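Local coordinates for tailspike protein (Siphovirus 9NA, PDB 3RIQ) that probably binds and cleaves Salmonella lipopolysaccharide as a phage receptor-binding endorhamnosidase, folded as a right-handed beta-helix, at residues 67-72 with 146-151; 81-86 with 166-171; 47-52 with 71-76. All coordinates share one frame; numbering follows the deposited sequence.

Contact 1. Residues 67-72 with 146-151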
# COMPACT_ATOMS: atom_id res chain seq x y z
N GLY A 67 -5.49 -24.10 -33.08
CA GLY A 67 -6.56 -24.82 -32.41
C GLY A 67 -6.12 -25.34 -31.03
O GLY A 67 -5.26 -24.75 -30.37
N VAL A 68 -6.73 -26.45 -30.61
CA VAL A 68 -6.61 -26.92 -29.24
C VAL A 68 -5.78 -28.21 -29.12
O VAL A 68 -5.94 -29.15 -29.91
CB VAL A 68 -8.02 -27.12 -28.59
CG1 VAL A 68 -8.80 -28.27 -29.24
CG2 VAL A 68 -7.91 -27.41 -27.10
N LEU A 69 -4.93 -28.25 -28.10
CA LEU A 69 -4.23 -29.49 -27.69
C LEU A 69 -4.80 -29.87 -26.30
O LEU A 69 -4.65 -29.11 -25.33
CB LEU A 69 -2.72 -29.22 -27.63
CG LEU A 69 -1.82 -30.34 -27.06
CD1 LEU A 69 -1.98 -31.66 -27.88
CD2 LEU A 69 -0.36 -29.88 -27.11
N ASN A 70 -5.49 -31.01 -26.21
CA ASN A 70 -6.12 -31.47 -24.93
C ASN A 70 -5.18 -32.35 -24.13
O ASN A 70 -4.60 -33.32 -24.65
CB ASN A 70 -7.38 -32.29 -25.24
CG ASN A 70 -8.41 -31.51 -26.01
OD1 ASN A 70 -8.57 -31.66 -27.24
ND2 ASN A 70 -9.14 -30.69 -25.30
N TRP A 71 -5.04 -32.03 -22.84
CA TRP A 71 -4.28 -32.85 -21.90
C TRP A 71 -5.24 -33.44 -20.88
O TRP A 71 -5.86 -32.71 -20.07
CB TRP A 71 -3.21 -32.02 -21.21
CG TRP A 71 -1.97 -31.77 -22.05
CD1 TRP A 71 -1.79 -32.02 -23.41
CD2 TRP A 71 -0.74 -31.25 -21.58
NE1 TRP A 71 -0.50 -31.67 -23.78
CE2 TRP A 71 0.16 -31.19 -22.67
CE3 TRP A 71 -0.30 -30.80 -20.31
CZ2 TRP A 71 1.48 -30.67 -22.54
CZ3 TRP A 71 1.00 -30.32 -20.18
CH2 TRP A 71 1.88 -30.26 -21.30
N ASN A 72 -5.35 -34.77 -20.91
CA ASN A 72 -6.36 -35.51 -20.13
C ASN A 72 -5.68 -36.44 -19.14
O ASN A 72 -4.58 -36.92 -19.39
CB ASN A 72 -7.24 -36.34 -21.07
CG ASN A 72 -7.91 -35.48 -22.11
OD1 ASN A 72 -8.05 -35.86 -23.28
ND2 ASN A 72 -8.38 -34.35 -21.69
N ALA A 146 -2.95 -20.96 -30.55
CA ALA A 146 -2.64 -22.26 -29.93
C ALA A 146 -3.11 -22.24 -28.48
O ALA A 146 -2.58 -21.49 -27.65
CB ALA A 146 -1.12 -22.49 -29.98
N THR A 147 -4.08 -23.11 -28.17
CA THR A 147 -4.60 -23.24 -26.80
C THR A 147 -4.33 -24.62 -26.24
O THR A 147 -4.67 -25.65 -26.87
CB THR A 147 -6.13 -22.97 -26.81
OG1 THR A 147 -6.35 -21.67 -27.39
CG2 THR A 147 -6.72 -22.98 -25.41
N LEU A 148 -3.75 -24.64 -25.04
CA LEU A 148 -3.64 -25.89 -24.26
C LEU A 148 -4.89 -25.97 -23.41
O LEU A 148 -5.17 -25.05 -22.63
CB LEU A 148 -2.39 -25.82 -23.34
CG LEU A 148 -2.06 -27.19 -22.68
CD1 LEU A 148 -1.62 -28.23 -23.74
CD2 LEU A 148 -1.03 -27.00 -21.57
N ARG A 149 -5.63 -27.08 -23.51
CA ARG A 149 -6.79 -27.30 -22.66
C ARG A 149 -6.48 -28.47 -21.75
O ARG A 149 -6.34 -29.63 -22.21
CB ARG A 149 -8.03 -27.60 -23.51
CG ARG A 149 -9.32 -27.65 -22.69
CD ARG A 149 -10.54 -27.94 -23.54
NE ARG A 149 -11.73 -27.40 -22.87
CZ ARG A 149 -12.92 -27.28 -23.46
NH1 ARG A 149 -13.10 -27.78 -24.69
NH2 ARG A 149 -13.93 -26.70 -22.81
N VAL A 150 -6.36 -28.18 -20.45
CA VAL A 150 -6.10 -29.20 -19.42
C VAL A 150 -7.46 -29.55 -18.82
O VAL A 150 -8.13 -28.68 -18.25
CB VAL A 150 -5.13 -28.68 -18.36
CG1 VAL A 150 -4.99 -29.66 -17.20
CG2 VAL A 150 -3.78 -28.36 -18.99
N ASN A 151 -7.89 -30.81 -18.98
CA ASN A 151 -9.24 -31.21 -18.57
C ASN A 151 -9.25 -32.02 -17.28
O ASN A 151 -8.52 -33.02 -17.16
CB ASN A 151 -9.85 -32.06 -19.69
CG ASN A 151 -9.99 -31.29 -21.02
OD1 ASN A 151 -9.50 -31.73 -22.10
ND2 ASN A 151 -10.65 -30.18 -20.96
O HOH W 1 -6.79 -22.00 -30.05
O HOH W 2 -11.40 -29.53 -26.20
O HOH W 3 -5.68 -33.57 -17.24

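Contact 2. Residues 81-86 with 166-171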
# COMPACT_ATOMS: atom_id res chain seq x y z
N ILE A 81 6.64 -27.41 -16.57
CA ILE A 81 7.73 -26.44 -16.42
C ILE A 81 8.02 -25.74 -17.74
O ILE A 81 8.42 -26.37 -18.74
CB ILE A 81 9.01 -27.14 -15.91
CG1 ILE A 81 8.69 -27.92 -14.62
CG2 ILE A 81 10.14 -26.15 -15.70
CD1 ILE A 81 9.86 -28.72 -14.08
N SER A 82 7.77 -24.44 -17.75
CA SER A 82 8.02 -23.56 -18.90
C SER A 82 7.43 -24.02 -20.23
O SER A 82 8.09 -23.94 -21.25
CB SER A 82 9.50 -23.33 -19.09
OG SER A 82 10.10 -22.81 -17.91
N PRO A 83 6.16 -24.39 -20.27
CA PRO A 83 5.58 -24.68 -21.57
C PRO A 83 5.42 -23.41 -22.39
O PRO A 83 5.41 -22.31 -21.84
CB PRO A 83 4.19 -25.21 -21.22
CG PRO A 83 3.87 -24.51 -19.92
CD PRO A 83 5.15 -24.46 -19.19
N HIS A 84 5.31 -23.59 -23.70
CA HIS A 84 5.13 -22.47 -24.63
C HIS A 84 4.14 -22.85 -25.74
O HIS A 84 4.43 -23.73 -26.53
CB HIS A 84 6.47 -22.08 -25.25
CG HIS A 84 6.44 -20.81 -26.05
ND1 HIS A 84 7.40 -19.83 -25.91
CD2 HIS A 84 5.59 -20.36 -27.02
CE1 HIS A 84 7.13 -18.83 -26.75
NE2 HIS A 84 6.06 -19.14 -27.44
N MET A 85 2.99 -22.20 -25.76
CA MET A 85 1.98 -22.41 -26.79
C MET A 85 2.17 -21.39 -27.91
O MET A 85 2.01 -20.20 -27.69
CB MET A 85 0.57 -22.29 -26.21
CG MET A 85 0.27 -23.25 -25.09
SD MET A 85 0.64 -24.98 -25.40
CE MET A 85 -0.45 -25.30 -26.85
N HIS A 86 2.49 -21.86 -29.11
CA HIS A 86 2.77 -20.99 -30.25
C HIS A 86 1.82 -21.27 -31.43
O HIS A 86 1.69 -22.39 -31.88
CB HIS A 86 4.23 -21.23 -30.68
CG HIS A 86 4.82 -20.14 -31.55
ND1 HIS A 86 4.30 -19.81 -32.79
CD2 HIS A 86 5.94 -19.38 -31.39
CE1 HIS A 86 5.04 -18.85 -33.32
NE2 HIS A 86 6.05 -18.58 -32.50
N GLY A 166 -1.18 -17.54 -28.09
CA GLY A 166 -1.61 -18.79 -27.49
C GLY A 166 -2.09 -18.53 -26.08
O GLY A 166 -2.01 -17.40 -25.55
N GLY A 167 -2.54 -19.57 -25.43
CA GLY A 167 -3.01 -19.46 -24.06
C GLY A 167 -3.33 -20.79 -23.44
O GLY A 167 -3.13 -21.84 -24.07
N TYR A 168 -3.87 -20.72 -22.23
CA TYR A 168 -4.07 -21.88 -21.38
C TYR A 168 -5.49 -21.88 -20.86
O TYR A 168 -5.95 -20.91 -20.23
CB TYR A 168 -3.08 -21.90 -20.19
CG TYR A 168 -1.65 -21.98 -20.69
CD1 TYR A 168 -0.99 -23.21 -20.78
CD2 TYR A 168 -0.96 -20.83 -21.09
CE1 TYR A 168 0.31 -23.28 -21.26
CE2 TYR A 168 0.33 -20.89 -21.58
CZ TYR A 168 0.96 -22.12 -21.67
OH TYR A 168 2.25 -22.19 -22.13
N LEU A 169 -6.17 -23.01 -21.10
CA LEU A 169 -7.58 -23.19 -20.67
C LEU A 169 -7.65 -24.38 -19.71
O LEU A 169 -7.31 -25.51 -20.12
CB LEU A 169 -8.46 -23.39 -21.91
CG LEU A 169 -9.91 -23.83 -21.67
CD1 LEU A 169 -10.66 -22.77 -20.93
CD2 LEU A 169 -10.52 -24.03 -23.02
N PHE A 170 -8.11 -24.16 -18.49
CA PHE A 170 -8.24 -25.23 -17.49
C PHE A 170 -9.73 -25.46 -17.32
O PHE A 170 -10.46 -24.56 -16.84
CB PHE A 170 -7.59 -24.81 -16.16
CG PHE A 170 -6.12 -24.64 -16.27
CD1 PHE A 170 -5.29 -25.75 -16.12
CD2 PHE A 170 -5.55 -23.39 -16.55
CE1 PHE A 170 -3.88 -25.63 -16.24
CE2 PHE A 170 -4.15 -23.26 -16.67
CZ PHE A 170 -3.32 -24.38 -16.55
N THR A 171 -10.16 -26.66 -17.69
CA THR A 171 -11.59 -27.04 -17.69
C THR A 171 -11.87 -28.01 -16.55
O THR A 171 -11.28 -29.08 -16.53
CB THR A 171 -12.00 -27.62 -19.05
OG1 THR A 171 -11.81 -26.60 -20.05
CG2 THR A 171 -13.49 -28.07 -19.08

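Contact 3. Residues 47-52 with 71-76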
# COMPACT_ATOMS: atom_id res chain seq x y z
N ALA A 47 -5.43 -35.11 -28.58
CA ALA A 47 -5.57 -35.38 -27.17
C ALA A 47 -4.39 -36.22 -26.69
O ALA A 47 -3.85 -37.08 -27.44
CB ALA A 47 -6.88 -36.10 -26.89
N VAL A 48 -4.00 -36.00 -25.45
CA VAL A 48 -2.93 -36.74 -24.78
C VAL A 48 -3.48 -37.25 -23.46
O VAL A 48 -3.95 -36.44 -22.62
CB VAL A 48 -1.67 -35.87 -24.52
CG1 VAL A 48 -0.56 -36.71 -23.89
CG2 VAL A 48 -1.20 -35.27 -25.85
N ASP A 49 -3.45 -38.57 -23.31
CA ASP A 49 -3.92 -39.24 -22.10
C ASP A 49 -2.70 -39.60 -21.24
O ASP A 49 -1.88 -40.42 -21.66
CB ASP A 49 -4.68 -40.53 -22.52
CG ASP A 49 -5.13 -41.39 -21.33
OD1 ASP A 49 -4.95 -41.05 -20.16
OD2 ASP A 49 -5.72 -42.47 -21.61
N PHE A 50 -2.58 -38.96 -20.08
CA PHE A 50 -1.41 -39.15 -19.19
C PHE A 50 -1.58 -40.27 -18.18
O PHE A 50 -0.72 -40.46 -17.31
CB PHE A 50 -1.08 -37.79 -18.49
CG PHE A 50 -0.50 -36.76 -19.44
CD1 PHE A 50 0.84 -36.83 -19.84
CD2 PHE A 50 -1.32 -35.73 -19.95
CE1 PHE A 50 1.36 -35.86 -20.69
CE2 PHE A 50 -0.80 -34.78 -20.82
CZ PHE A 50 0.53 -34.82 -21.17
N GLY A 51 -2.71 -40.97 -18.25
CA GLY A 51 -2.92 -42.20 -17.48
C GLY A 51 -2.92 -42.05 -15.97
O GLY A 51 -2.65 -43.02 -15.25
N GLY A 52 -3.23 -40.85 -15.47
CA GLY A 52 -3.24 -40.57 -14.05
C GLY A 52 -1.87 -40.43 -13.45
O GLY A 52 -1.74 -40.34 -12.24
N TRP A 71 -5.04 -32.03 -22.84
CA TRP A 71 -4.28 -32.85 -21.90
C TRP A 71 -5.24 -33.44 -20.88
O TRP A 71 -5.86 -32.71 -20.07
CB TRP A 71 -3.21 -32.02 -21.21
CG TRP A 71 -1.97 -31.77 -22.05
CD1 TRP A 71 -1.79 -32.02 -23.41
CD2 TRP A 71 -0.74 -31.25 -21.58
NE1 TRP A 71 -0.50 -31.67 -23.78
CE2 TRP A 71 0.16 -31.19 -22.67
CE3 TRP A 71 -0.30 -30.80 -20.31
CZ2 TRP A 71 1.48 -30.67 -22.54
CZ3 TRP A 71 1.00 -30.32 -20.18
CH2 TRP A 71 1.88 -30.26 -21.30
N ASN A 72 -5.35 -34.77 -20.91
CA ASN A 72 -6.36 -35.51 -20.13
C ASN A 72 -5.68 -36.44 -19.14
O ASN A 72 -4.58 -36.92 -19.39
CB ASN A 72 -7.24 -36.34 -21.07
CG ASN A 72 -7.91 -35.48 -22.11
OD1 ASN A 72 -8.05 -35.86 -23.28
ND2 ASN A 72 -8.38 -34.35 -21.69
N ASN A 73 -6.33 -36.68 -18.01
CA ASN A 73 -5.84 -37.59 -16.98
C ASN A 73 -4.43 -37.29 -16.48
O ASN A 73 -3.67 -38.19 -16.18
CB ASN A 73 -5.93 -39.05 -17.46
CG ASN A 73 -7.34 -39.41 -17.87
OD1 ASN A 73 -8.30 -39.12 -17.15
ND2 ASN A 73 -7.48 -40.08 -18.99
N LEU A 74 -4.11 -36.02 -16.32
CA LEU A 74 -2.83 -35.68 -15.74
C LEU A 74 -2.95 -35.86 -14.26
O LEU A 74 -3.90 -35.34 -13.66
CB LEU A 74 -2.47 -34.21 -16.10
CG LEU A 74 -1.09 -33.74 -15.67
CD1 LEU A 74 0.00 -34.66 -16.27
CD2 LEU A 74 -0.84 -32.25 -16.13
N GLY A 75 -2.03 -36.59 -13.64
CA GLY A 75 -2.18 -36.96 -12.22
C GLY A 75 -2.03 -35.78 -11.27
O GLY A 75 -1.21 -34.90 -11.50
N SER A 76 -2.80 -35.79 -10.18
CA SER A 76 -2.68 -34.76 -9.13
C SER A 76 -1.25 -34.70 -8.58
O SER A 76 -0.63 -35.74 -8.30
CB SER A 76 -3.68 -35.02 -8.01
OG SER A 76 -4.98 -35.04 -8.57
O HOH W 4 -8.70 -41.54 -20.95

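Contact 1. Residues 67-72 with 146-151
Gly67 opens a parallel ladder in which strand 67-72 runs beside strand 146-151 in unbroken register: its carbonyl O takes the N-H of Thr147. At Val68 the side chain stands on the outer, partly exposed face, and CG2 crosses the root of Arg149, meeting CB at 3.6 Å. Leu69 turns to the buried face; its N and O both bond across to 146-151, N to Thr147 O and O from Arg149 N, while CG lies 3.9 Å from Leu148 CD1, the two leucines side by side. Asn70 returns to the outer face. Its amide runs alongside the extended Arg149 chain, and ND2 comes within 3.6 Å of CD; a water 2.7 Å from Asn70 ND2 also accepts from Arg149 NH1. The guanidinium continues beyond the strand, where NE bonds to Thr171 OG1 and NH2 forms a salt bridge with Glu194. Trp71 points its indole into the interior from the buried face. Leu148 CD1 lies over the five-membered ring in a CH-pi contact, 3.6 Å from its centroid and 9° off the normal. Next comes Asn72, whose ND2 donates 2.9 Å to Asn151 OD1; the bond is bent but lies in the carbonyl plane, on a lone pair. Both side chains have CG beside the backbone N (chi1 near -60°) and run alongside each other, their amides nearly coplanar, 24° apart. Asn70 ND2 adds a weak bond to the same oxygen. Strand 67-72 is thus held between 46-49 and 146-151, the latter passing to 166-171, while Val80 and Met85 of strand 79-87 pack against Trp71 and Leu148 from within.

Contact 2. Residues 81-86 with 166-171
Tyr168 reaches across the protein interior with the outer end of its ring wedged between Met85 and Pro83. Met85 CG sits 3.7 Å from CZ, and Pro83 CG approaches CE1 at 4.0 Å from the other side of the ring plane. Neither lies squarely over a face; both side chains meet the ring obliquely, near the hydroxyl end. With CG of the tyrosine beside the backbone N (chi1 -62°), the ring extends toward residues 83-85. Its OH comes 3.2 Å from Pro83 O without a hydrogen bond between them; the hydroxyl is satisfied instead by the carbonyl O of Glu162.

Met85 is folded, with bends at chi2 and chi3, so the thioether doubles back rather than extending along the ring. SD stands 5.2 Å from the Tyr168 centroid and 42° off the normal, on the same side of the plane as Met85 CG, which makes a Met-aromatic contact of the oblique kind. On that side of the ring, Met85 CG also lies 3.8 Å from Gly167 O, and Met85 O touches Gly166 CA at 3.9 Å, so the backbones come close only where the glycines begin strand 166-171. His84 turns away from this interface and holds Glu162 through ND1 and Thr164 through NE2.

No hydrogen bond joins the two segments, and strand 84-86 crosses strand 166-171 steeply, at 123° with 6.0 Å between the axes. They are not sheet neighbours here: apolar side chains meet across the inside of the coil, with Leu148 touching Met85 and Ile191 touching Tyr168. Such inward packing between strands of different faces is what fills the core of a right-handed parallel beta-helix.

Contact 3. Residues 47-52 with 71-76
Phe50 drives the edge of its ring into the face of Trp71, Phe50 CE2 reaching Trp71 CG at 3.5 Å. The pair is T-shaped, with centroids 4.9 Å apart from the phenyl to the five-membered ring and planes at 73°. The indole face used is the one turned away from Leu148, so Trp71 is covered from both sides. Phe50 is itself sandwiched: Leu74 CD1 lies over one face, 3.8 Å from Phe50 CG, and Val48 CG1 lies over the opposite face, both shifted toward the rim. Leu74 has CG anti to its backbone N (chi1 -175°), which sends its branch back alongside the phenyl. Val48 also stands beside Trp71, its CB 4.0 Å from Trp71 CD1.

These aromatic and aliphatic groups pack in the interior near the N-terminal end of the beta-helix, where strand 46-49 forms a parallel pair with strand 67-72 and helix 23-29 lies against Val48, Phe50 and Trp71. The pairing is carried by Asn72, which donates its N-H to Val48 O and accepts from Phe50 N.

On the outer side Asp49 OD1 takes two bonds at the turn: from Gly51 N within its own segment, an Asx turn, and from Asn73 ND2 at 3.0 Å with a fairly straight bond of 162°. The two donors reach that oxygen from opposite faces of the carboxylate, each well out of its plane, while the oxygen itself lies close to the plane of the Asn73 amide. Asn73 O in turn receives Gly52 N at 2.8 Å, in the carbonyl plane, and Gly52 O meets Gly75 CA at 3.4 Å.

From the N terminus, contact 3 is the first to close: the 18 residues after 47-52 make a short turn of the beta-helix and bring 71-76 back beside it. Contact 1 opens on the stretch where contact 3 closes, sharing Trp71 and Asn72, and closes only after a 73-residue excursion that includes helices 107-112 and 137-140. Contact 2 begins inside that excursion, at 81-86, and ends beyond it at 166-171, so contacts 1 and 2 cross, whereas contacts 3 and 2 follow in series. Strands 46-49, 67-72, 146-151 and 166-171 thus line up as successive rungs, and contact 2 ties the last to strand 79-87 through the interior.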